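Local coordinates for lipoate-protein ligase, putative (Streptococcus pneumoniae, PDB 1VQZ), which is a putative lipoate-protein ligase, with a mixed-sheet domain of the lipoyl protein ligase A/B family followed by a smaller C-terminal domain, at residues I27-Y32 with Y227-E232; H36-D41 with N152-H157; R67-E72 with L170-K175. All coordinates share one frame; numbering follows the deposited sequence. Where two conformers were deposited one is given.

After strand 13-17 the chain enters helix 23-36, which begins contact 1, and then the loop leading into strand 42-47, which begins contact 2. Helix 67-73 opens contact 3. Contact 2 closes at strand 154-162, and contact 3 closes soon after at helix 169-173, so these two loops cross. Contact 1 closes last, at 227-232, the loop leading into helix 231-245 and its first residues, and encloses both. Contact 1 thus ties helix 23-36 to the entry of helix 231-245, and contact 2, which touches it, ties the loop after helix 23-36 to strand 154-162 of the large sheet; contact 3 joins two short helices on the opposite side of the chain's centre from contact 2.

Contact 1 (I27-Y32 with Y227-E232); sequences IALEEY and YVFSEE. With EDO (1,2-ethanediol), chain N; EDO (1,2-ethanediol), chain L.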
loop_
_atom_site.group_PDB
_atom_site.type_symbol
_atom_site.label_atom_id
_atom_site.label_comp_id
_atom_site.label_asym_id
_atom_site.label_seq_id
_atom_site.Cartn_x
_atom_site.Cartn_y
_atom_site.Cartn_z
ATOM N N ILE A 27 -6.736 -7.483 6.608
ATOM C CA ILE A 27 -5.596 -7.435 5.736
ATOM C C ILE A 27 -5.199 -8.872 5.383
ATOM O O ILE A 27 -4.845 -9.160 4.215
ATOM C CB ILE A 27 -4.505 -6.531 6.319
ATOM C CG1 ILE A 27 -4.983 -5.071 6.279
ATOM C CG2 ILE A 27 -3.188 -6.598 5.536
ATOM C CD1 ILE A 27 -4.037 -4.146 6.978
ATOM N N ALA A 28 -5.279 -9.776 6.375
ATOM C CA ALA A 28 -5.023 -11.218 6.124
ATOM C C ALA A 28 -5.996 -11.776 5.046
ATOM O O ALA A 28 -5.619 -12.558 4.142
ATOM C CB ALA A 28 -5.130 -11.997 7.424
ATOM N N LEU A 29 -7.259 -11.353 5.138
ATOM C CA LEU A 29 -8.283 -11.819 4.237
ATOM C C LEU A 29 -7.986 -11.326 2.828
ATOM O O LEU A 29 -8.135 -12.085 1.865
ATOM C CB LEU A 29 -9.677 -11.404 4.728
ATOM C CG LEU A 29 -10.895 -11.927 3.948
ATOM C CD1 LEU A 29 -12.053 -12.080 4.808
ATOM C CD2 LEU A 29 -11.266 -11.036 2.731
ATOM N N GLU A 30 -7.529 -10.072 2.711
ATOM C CA GLU A 30 -7.188 -9.505 1.400
ATOM C C GLU A 30 -6.007 -10.250 0.795
ATOM O O GLU A 30 -6.021 -10.590 -0.410
ATOM C CB GLU A 30 -6.884 -7.997 1.509
ATOM C CG GLU A 30 -6.571 -7.308 0.173
ATOM C CD GLU A 30 -6.048 -5.915 0.368
ATOM O OE1 GLU A 30 -5.106 -5.765 1.164
ATOM O OE2 GLU A 30 -6.588 -4.972 -0.267
ATOM N N GLU A 31 -4.980 -10.512 1.606
ATOM C CA GLU A 31 -3.834 -11.262 1.104
ATOM C C GLU A 31 -4.208 -12.679 0.654
ATOM O O GLU A 31 -3.662 -13.235 -0.356
ATOM C CB GLU A 31 -2.732 -11.357 2.170
ATOM C CG GLU A 31 -1.435 -11.916 1.605
ATOM C CD GLU A 31 -0.337 -12.099 2.648
ATOM O OE1 GLU A 31 -0.565 -12.706 3.721
ATOM O OE2 GLU A 31 0.766 -11.662 2.359
ATOM N N TYR A 32 -5.109 -13.293 1.414
ATOM C CA TYR A 32 -5.605 -14.622 1.077
ATOM C C TYR A 32 -6.305 -14.644 -0.297
ATOM O O TYR A 32 -6.064 -15.517 -1.116
ATOM C CB TYR A 32 -6.537 -15.135 2.160
ATOM C CG TYR A 32 -6.791 -16.611 2.024
ATOM C CD1 TYR A 32 -5.863 -17.543 2.493
ATOM C CD2 TYR A 32 -7.952 -17.081 1.435
ATOM C CE1 TYR A 32 -6.059 -18.930 2.350
ATOM C CE2 TYR A 32 -8.183 -18.481 1.293
ATOM C CZ TYR A 32 -7.220 -19.399 1.757
ATOM O OH TYR A 32 -7.446 -20.743 1.628
ATOM N N TYR A 227 -18.098 -15.056 -3.657
ATOM C CA TYR A 227 -17.263 -16.113 -3.046
ATOM C C TYR A 227 -17.483 -16.087 -1.530
ATOM O O TYR A 227 -17.219 -15.085 -0.877
ATOM C CB TYR A 227 -15.762 -15.918 -3.336
ATOM C CG TYR A 227 -14.923 -17.161 -3.025
ATOM C CD1 TYR A 227 -14.751 -18.149 -3.990
ATOM C CD2 TYR A 227 -14.353 -17.370 -1.764
ATOM C CE1 TYR A 227 -13.992 -19.305 -3.741
ATOM C CE2 TYR A 227 -13.584 -18.565 -1.492
ATOM C CZ TYR A 227 -13.406 -19.504 -2.503
ATOM O OH TYR A 227 -12.692 -20.673 -2.333
ATOM N N VAL A 228 -17.953 -17.200 -0.983
ATOM C CA VAL A 228 -18.193 -17.331 0.448
ATOM C C VAL A 228 -17.150 -18.271 1.018
ATOM O O VAL A 228 -17.046 -19.417 0.587
ATOM C CB VAL A 228 -19.624 -17.867 0.735
ATOM C CG1 VAL A 228 -19.861 -18.105 2.244
ATOM C CG2 VAL A 228 -20.628 -16.852 0.258
ATOM N N PHE A 229 -16.382 -17.767 1.979
ATOM C CA PHE A 229 -15.330 -18.526 2.597
ATOM C C PHE A 229 -15.869 -19.667 3.433
ATOM O O PHE A 229 -16.789 -19.504 4.183
ATOM C CB PHE A 229 -14.425 -17.614 3.481
ATOM C CG PHE A 229 -13.464 -16.759 2.698
ATOM C CD1 PHE A 229 -12.536 -17.322 1.833
ATOM C CD2 PHE A 229 -13.472 -15.391 2.835
ATOM C CE1 PHE A 229 -11.652 -16.522 1.124
ATOM C CE2 PHE A 229 -12.596 -14.579 2.125
ATOM C CZ PHE A 229 -11.664 -15.146 1.285
ATOM N N SER A 230 -15.246 -20.827 3.325
ATOM C CA SER A 230 -15.596 -21.959 4.139
ATOM C C SER A 230 -14.963 -21.738 5.491
ATOM O O SER A 230 -14.066 -20.904 5.633
ATOM C CB SER A 230 -14.995 -23.237 3.541
ATOM O OG SER A 230 -13.576 -23.159 3.610
ATOM N N GLU A 231 -15.386 -22.539 6.462
ATOM C CA GLU A 231 -14.753 -22.576 7.785
ATOM C C GLU A 231 -13.237 -22.853 7.713
ATOM O O GLU A 231 -12.436 -22.255 8.467
ATOM C CB GLU A 231 -15.446 -23.614 8.683
ATOM C CG GLU A 231 -16.787 -23.149 9.253
ATOM N N GLU A 232 -12.860 -23.739 6.795
ATOM C CA GLU A 232 -11.465 -24.095 6.625
ATOM C C GLU A 232 -10.671 -22.906 6.110
ATOM O O GLU A 232 -9.619 -22.608 6.652
ATOM C CB GLU A 232 -11.278 -25.273 5.666
ATOM C CG GLU A 232 -11.778 -26.631 6.172
ATOM C CD GLU A 232 -11.418 -27.781 5.233
ATOM O OE1 GLU A 232 -10.630 -27.557 4.286
ATOM O OE2 GLU A 232 -11.915 -28.916 5.444
HETATM C C1 EDO N . 0.512 -16.637 2.726
HETATM O O1 EDO N . 0.137 -15.900 1.567
HETATM C C2 EDO N . 0.224 -15.749 3.923
HETATM O O2 EDO N . 1.199 -14.718 4.048
HETATM C C1 EDO L . -4.269 -1.768 3.607
HETATM O O1 EDO L . -4.655 -0.485 3.171
HETATM C C2 EDO L . -4.332 -2.635 2.372
HETATM O O2 EDO L . -4.297 -3.999 2.727
#
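Phe-229 reaches from the loop before helix 231-245 to Leu-29 and Tyr-32, which lie three residues apart on helix 23-36. The tight part is at the two meta carbons of its ring. CE2 of Phe-229 lies 3.6 Å from CG of Leu-29, and both methyls of that leucine come up to the same carbon, CD1 at 3.7 Å and CD2 at 3.8 Å from Phe-229 CE2. At the other meta carbon, CE1 of Phe-229 meets the edge of the tyrosine ring, near its plane, 3.8 Å from CD2 of Tyr-32. The two ring planes stand at 68° with centroids 5.9 Å apart, an oblique pairing. The tyrosine ring is carried over to the loop by a chi1 of -166°, which swings CG away from the backbone N, and its hydroxyl goes on to a hydrogen bond with Glu-236 of helix 231-245. Strands of the large sheet add to the cluster: Leu-45 of strand 42-47 touches Leu-29, and Ile-16 of strand 13-17 touches Phe-229.

The looser side is the loop's own: Val-228 and Glu-231 are exposed, and Ser-230 caps the start of helix 231-245. On other sides of helix 23-36, Glu-31 OE1 accepts a bond from an ethanediol O2 at 2.7 Å, while Glu-31 OE2 forms salt bridges with Lys-35 and Lys-244. Where Phe-229 meets the helix the chemistry is wholly apolar, which suggests that shape and burial of hydrocarbon seat this ring, with directed bonds such as Tyr-32 to Glu-236 lying beside it.

Contact 2 (H36-D41 with N152-H157); sequences HLLDED and NGRIMH. With EDO (1,2-ethanediol), chain N.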
loop_
_atom_site.group_PDB
_atom_site.type_symbol
_atom_site.label_atom_id
_atom_site.label_comp_id
_atom_site.label_asym_id
_atom_site.label_seq_id
_atom_site.Cartn_x
_atom_site.Cartn_y
_atom_site.Cartn_z
ATOM N N HIS A 36 -3.995 -16.727 -2.576
ATOM C CA HIS A 36 -4.490 -18.086 -2.322
ATOM C C HIS A 36 -5.720 -18.489 -3.127
ATOM O O HIS A 36 -5.934 -19.667 -3.301
ATOM C CB HIS A 36 -4.823 -18.234 -0.833
ATOM C CG HIS A 36 -3.626 -18.266 0.051
ATOM N ND1 HIS A 36 -3.110 -19.440 0.554
ATOM C CD2 HIS A 36 -2.862 -17.266 0.555
ATOM C CE1 HIS A 36 -2.069 -19.158 1.317
ATOM N NE2 HIS A 36 -1.902 -17.849 1.343
ATOM N N LEU A 37 -6.535 -17.537 -3.593
ATOM C CA LEU A 37 -7.720 -17.872 -4.399
ATOM C C LEU A 37 -7.385 -17.834 -5.891
ATOM O O LEU A 37 -8.016 -17.119 -6.693
ATOM C CB LEU A 37 -8.932 -16.968 -4.107
ATOM C CG LEU A 37 -9.542 -16.994 -2.685
ATOM C CD1 LEU A 37 -10.779 -16.140 -2.658
ATOM C CD2 LEU A 37 -9.888 -18.380 -2.209
ATOM N N LEU A 38 -6.423 -18.670 -6.246
ATOM C CA LEU A 38 -5.838 -18.724 -7.593
ATOM C C LEU A 38 -6.741 -19.337 -8.696
ATOM O O LEU A 38 -6.422 -19.226 -9.871
ATOM C CB LEU A 38 -4.505 -19.499 -7.531
ATOM C CG LEU A 38 -3.496 -18.850 -6.582
ATOM C CD1 LEU A 38 -2.152 -19.587 -6.603
ATOM C CD2 LEU A 38 -3.319 -17.347 -6.931
ATOM N N ASP A 39 -7.840 -19.984 -8.321
ATOM C CA ASP A 39 -8.834 -20.457 -9.290
ATOM C C ASP A 39 -9.882 -19.382 -9.662
ATOM O O ASP A 39 -10.779 -19.656 -10.443
ATOM C CB ASP A 39 -9.621 -21.666 -8.737
ATOM C CG ASP A 39 -8.786 -22.952 -8.633
ATOM O OD1 ASP A 39 -7.773 -23.087 -9.348
ATOM O OD2 ASP A 39 -9.185 -23.840 -7.842
ATOM N N GLU A 40 -9.815 -18.215 -9.061
ATOM C CA GLU A 40 -10.687 -17.105 -9.383
ATOM C C GLU A 40 -9.823 -16.059 -10.060
ATOM O O GLU A 40 -8.914 -15.521 -9.434
ATOM C CB GLU A 40 -11.258 -16.500 -8.102
ATOM C CG GLU A 40 -11.784 -17.519 -7.099
ATOM C CD GLU A 40 -12.896 -18.388 -7.660
ATOM O OE1 GLU A 40 -13.635 -17.953 -8.570
ATOM O OE2 GLU A 40 -13.009 -19.524 -7.175
ATOM N N ASP A 41 -10.110 -15.773 -11.314
ATOM C CA ASP A 41 -9.306 -14.836 -12.103
ATOM C C ASP A 41 -9.463 -13.352 -11.767
ATOM O O ASP A 41 -8.567 -12.556 -12.048
ATOM C CB ASP A 41 -9.661 -15.001 -13.560
ATOM C CG ASP A 41 -9.235 -16.352 -14.120
ATOM O OD1 ASP A 41 -8.253 -16.928 -13.629
ATOM O OD2 ASP A 41 -9.886 -16.810 -15.071
ATOM N N ASN A 152 3.755 -13.120 -9.169
ATOM C CA ASN A 152 3.830 -13.751 -10.512
ATOM C C ASN A 152 2.414 -14.059 -10.978
ATOM O O ASN A 152 1.590 -14.648 -10.270
ATOM C CB ASN A 152 4.765 -14.981 -10.608
ATOM N N GLY A 153 2.130 -13.524 -12.148
ATOM C CA GLY A 153 0.909 -13.782 -12.862
ATOM C C GLY A 153 -0.326 -13.171 -12.241
ATOM O O GLY A 153 -1.389 -13.464 -12.714
ATOM N N ARG A 154 -0.181 -12.352 -11.207
ATOM C CA ARG A 154 -1.328 -11.788 -10.493
ATOM C C ARG A 154 -1.112 -10.363 -9.954
ATOM O O ARG A 154 -0.085 -10.012 -9.295
ATOM C CB ARG A 154 -1.761 -12.760 -9.387
ATOM C CG ARG A 154 -3.021 -12.418 -8.721
ATOM C CD ARG A 154 -3.507 -13.491 -7.724
ATOM N NE ARG A 154 -4.418 -14.337 -8.394
ATOM C CZ ARG A 154 -5.672 -14.632 -8.075
ATOM N NH1 ARG A 154 -6.276 -14.296 -6.956
ATOM N NH2 ARG A 154 -6.313 -15.382 -8.948
ATOM N N ILE A 155 -2.109 -9.527 -10.227
ATOM C CA ILE A 155 -2.060 -8.092 -9.969
ATOM C C ILE A 155 -3.103 -7.693 -8.954
ATOM O O ILE A 155 -4.249 -8.126 -9.061
ATOM C CB ILE A 155 -2.370 -7.336 -11.261
ATOM C CG1 ILE A 155 -1.332 -7.699 -12.350
ATOM C CG2 ILE A 155 -2.441 -5.802 -11.007
ATOM C CD1 ILE A 155 -1.711 -7.321 -13.731
HETATM N N MSE A 156 -2.709 -6.871 -7.972
HETATM C CA MSE A 156 -3.671 -6.254 -7.072
HETATM C C MSE A 156 -3.549 -4.748 -7.114
HETATM O O MSE A 156 -2.473 -4.197 -6.955
HETATM C CB MSE A 156 -3.513 -6.757 -5.631
HETATM C CG MSE A 156 -4.505 -6.135 -4.678
HETATM SE SE MSE A 156 -4.379 -6.813 -2.817
HETATM C CE MSE A 156 -2.474 -6.191 -2.450
ATOM N N HIS A 157 -4.679 -4.107 -7.334
ATOM C CA HIS A 157 -4.841 -2.673 -7.123
ATOM C C HIS A 157 -5.697 -2.499 -5.863
ATOM O O HIS A 157 -6.792 -3.033 -5.793
ATOM C CB HIS A 157 -5.584 -2.021 -8.267
ATOM C CG HIS A 157 -4.798 -1.957 -9.534
ATOM N ND1 HIS A 157 -4.043 -0.852 -9.878
ATOM C CD2 HIS A 157 -4.596 -2.872 -10.508
ATOM C CE1 HIS A 157 -3.437 -1.083 -11.029
ATOM N NE2 HIS A 157 -3.762 -2.298 -11.433
HETATM C C1 EDO N . 0.512 -16.637 2.726
HETATM O O1 EDO N . 0.137 -15.900 1.567
HETATM C C2 EDO N . 0.224 -15.749 3.923
HETATM O O2 EDO N . 1.199 -14.718 4.048
#
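The carbonyl O of Glu-40 accepts a hydrogen bond from NH2 of Arg-154 at 2.6 Å, the shortest polar link between the loop 36-41 and the start of strand 154-162. The N-H...O angle is 143°, and the donor is tilted 32° from the carbonyl plane. A second carbonyl, that of Leu-37, lies 3.3 Å from both NH1 and NH2 of Arg-154, but these two bonds are weak. It also accepts the backbone N of Glu-40, so this oxygen has one backbone N-H and two weak arginine contacts. NH1 of the arginine has a further acceptor in the carbonyl of Phe-34, on the last turns of helix 23-36.

Arg-154 therefore gathers backbone carbonyls where the helix gives way to strand 42-47. The chain reverses here through an inverse gamma turn centred on Leu-37 and a type I beta turn from Leu-37 to Glu-40, and the guanidinium fastens that connection to a strand of the large mixed sheet. Its own chain leaves the strand fully extended through chi2 (174°) and then bends at chi3, which turns the guanidinium to the carbonyls. CD2 of Leu-38 lies over one face of the group, offset toward its rim and 3.5 Å from NE of Arg-154. The carboxylate of Asp-41 remains 5.3 Å away, measured from OD1 to NH2 of Arg-154, close enough perhaps to lend some favourable field without direct contact. Glu-40 turns its own carboxylate to Lys-14, while at the other end of the loop His-36 accepts a hydrogen bond at NE2 from O1 of an ethanediol, 2.8 Å away.

Contact 3 (R67-E72 with L170-K175); sequences RDYVRE and LANALK
The ring of Tyr-69 lies over the last turn of helix 169-173, with Asn-172 against one face. CB of Asn-172 is 3.8 Å from the ring centroid and 23° off the normal, a CH-pi contact displaced toward the hydroxyl end, where CZ of Tyr-69 is 3.5 Å from that CB. The backbone O of Asn-172 sits over the same ring at its root, 3.4 Å from CG of Tyr-69. This placement follows from a tyrosine chi1 of -175°, which sends the ring across to the other helix. Because the asparagine sets CG beside its backbone N, CB rather than the amide lies against the ring; the amide is tilted 49° to it, and ND2 of Asn-172 stays 4.1 Å from OH of Tyr-69. CB of Ala-173 touches two side chains, 3.8 Å from CD2 of Tyr-69 and 4.0 Å from CG1 of Val-70, the branch set beside the valine's backbone N.

Backbone hydrogen bonds pair Ala-173 with Asn-66 and Lys-175 with Glu-64, just before helix 67-73. Ile-53 of strand 52-55, in the small three-stranded sheet, packs on Leu-170 and Ala-173, so helix 169-173 touches both that strand and helix 67-73.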
loop_
_atom_site.group_PDB
_atom_site.type_symbol
_atom_site.label_atom_id
_atom_site.label_comp_id
_atom_site.label_asym_id
_atom_site.label_seq_id
_atom_site.Cartn_x
_atom_site.Cartn_y
_atom_site.Cartn_z
ATOM N N ARG A 67 4.557 6.060 19.202
ATOM C CA ARG A 67 4.210 4.998 20.152
ATOM C C ARG A 67 3.151 5.380 21.177
ATOM O O ARG A 67 2.163 4.689 21.330
ATOM C CB ARG A 67 5.474 4.616 20.957
ATOM C CG ARG A 67 5.301 3.429 21.897
ATOM C CD ARG A 67 6.532 3.248 22.794
ATOM N NE ARG A 67 6.455 4.142 23.946
ATOM C CZ ARG A 67 7.505 4.545 24.655
ATOM N NH1 ARG A 67 8.725 4.121 24.346
ATOM N NH2 ARG A 67 7.333 5.364 25.694
ATOM N N ASP A 68 3.393 6.467 21.893
ATOM C CA ASP A 68 2.498 6.849 22.957
ATOM C C ASP A 68 1.171 7.355 22.447
ATOM O O ASP A 68 0.177 7.153 23.083
ATOM C CB ASP A 68 3.111 7.962 23.786
ATOM C CG ASP A 68 4.230 7.484 24.649
ATOM O OD1 ASP A 68 4.485 6.245 24.709
ATOM O OD2 ASP A 68 4.829 8.381 25.243
ATOM N N TYR A 69 1.152 8.047 21.319
ATOM C CA TYR A 69 -0.134 8.488 20.770
ATOM C C TYR A 69 -1.005 7.314 20.353
ATOM O O TYR A 69 -2.217 7.253 20.660
ATOM C CB TYR A 69 0.079 9.407 19.590
ATOM C CG TYR A 69 -1.204 9.978 19.062
ATOM C CD1 TYR A 69 -1.783 11.121 19.655
ATOM C CD2 TYR A 69 -1.850 9.389 17.979
ATOM C CE1 TYR A 69 -2.966 11.653 19.174
ATOM C CE2 TYR A 69 -3.031 9.913 17.487
ATOM C CZ TYR A 69 -3.575 11.050 18.071
ATOM O OH TYR A 69 -4.746 11.543 17.582
ATOM N N VAL A 70 -0.417 6.374 19.629
ATOM C CA VAL A 70 -1.241 5.281 19.137
ATOM C C VAL A 70 -1.678 4.407 20.297
ATOM O O VAL A 70 -2.758 3.845 20.251
ATOM C CB VAL A 70 -0.658 4.446 17.942
ATOM C CG1 VAL A 70 -0.223 5.351 16.816
ATOM C CG2 VAL A 70 0.455 3.488 18.367
ATOM N N ARG A 71 -0.849 4.304 21.327
ATOM C CA ARG A 71 -1.228 3.500 22.482
ATOM C C ARG A 71 -2.345 4.161 23.277
ATOM O O ARG A 71 -3.318 3.527 23.602
ATOM C CB ARG A 71 -0.016 3.279 23.397
ATOM C CG ARG A 71 0.966 2.290 22.886
ATOM C CD ARG A 71 2.017 1.910 23.964
ATOM N NE ARG A 71 3.066 1.078 23.379
ATOM C CZ ARG A 71 4.218 0.810 23.961
ATOM N NH1 ARG A 71 4.505 1.295 25.165
ATOM N NH2 ARG A 71 5.072 0.030 23.340
ATOM N N GLU A 72 -2.185 5.436 23.594
ATOM C CA GLU A 72 -3.172 6.177 24.362
ATOM C C GLU A 72 -4.538 6.128 23.677
ATOM O O GLU A 72 -5.569 6.026 24.324
ATOM C CB GLU A 72 -2.739 7.627 24.512
ATOM C CG GLU A 72 -1.585 7.826 25.500
ATOM C CD GLU A 72 -0.880 9.191 25.342
ATOM O OE1 GLU A 72 -1.403 10.038 24.564
ATOM O OE2 GLU A 72 0.194 9.395 25.984
ATOM N N LEU A 170 -3.496 11.502 11.471
ATOM C CA LEU A 170 -2.205 11.018 10.960
ATOM C C LEU A 170 -1.006 11.810 11.473
ATOM O O LEU A 170 0.008 11.227 11.857
ATOM C CB LEU A 170 -2.181 11.044 9.404
ATOM C CG LEU A 170 -0.923 10.431 8.750
ATOM C CD1 LEU A 170 -0.828 8.915 9.036
ATOM C CD2 LEU A 170 -0.960 10.735 7.272
ATOM N N ALA A 171 -1.111 13.146 11.476
ATOM C CA ALA A 171 0.043 13.978 11.822
ATOM C C ALA A 171 0.396 13.798 13.301
ATOM O O ALA A 171 1.560 13.934 13.669
ATOM C CB ALA A 171 -0.221 15.445 11.516
ATOM N N ASN A 172 -0.608 13.502 14.138
ATOM C CA ASN A 172 -0.398 13.241 15.565
ATOM C C ASN A 172 0.134 11.821 15.804
ATOM O O ASN A 172 0.818 11.590 16.792
ATOM C CB ASN A 172 -1.682 13.496 16.381
ATOM C CG ASN A 172 -2.115 14.970 16.374
ATOM O OD1 ASN A 172 -1.288 15.868 16.425
ATOM N ND2 ASN A 172 -3.416 15.209 16.309
ATOM N N ALA A 173 -0.158 10.883 14.898
ATOM C CA ALA A 173 0.256 9.457 15.092
ATOM C C ALA A 173 1.657 9.126 14.596
ATOM O O ALA A 173 2.192 8.057 14.907
ATOM C CB ALA A 173 -0.749 8.511 14.473
ATOM N N LEU A 174 2.239 10.032 13.816
ATOM C CA LEU A 174 3.552 9.830 13.191
ATOM C C LEU A 174 4.564 10.685 13.944
ATOM O O LEU A 174 4.207 11.696 14.484
ATOM C CB LEU A 174 3.519 10.236 11.714
ATOM C CG LEU A 174 2.674 9.411 10.703
ATOM C CD1 LEU A 174 2.942 9.855 9.278
ATOM C CD2 LEU A 174 2.908 7.929 10.831
ATOM N N LYS A 175 5.814 10.246 13.988
ATOM C CA LYS A 175 6.910 11.028 14.525
ATOM C C LYS A 175 8.017 11.263 13.489
ATOM O O LYS A 175 8.089 10.598 12.453
ATOM C CB LYS A 175 7.528 10.311 15.728
ATOM C CG LYS A 175 8.089 8.911 15.414
ATOM C CD LYS A 175 9.281 8.605 16.265
ATOM C CE LYS A 175 9.459 7.117 16.531
ATOM N NZ LYS A 175 10.613 6.867 17.466
#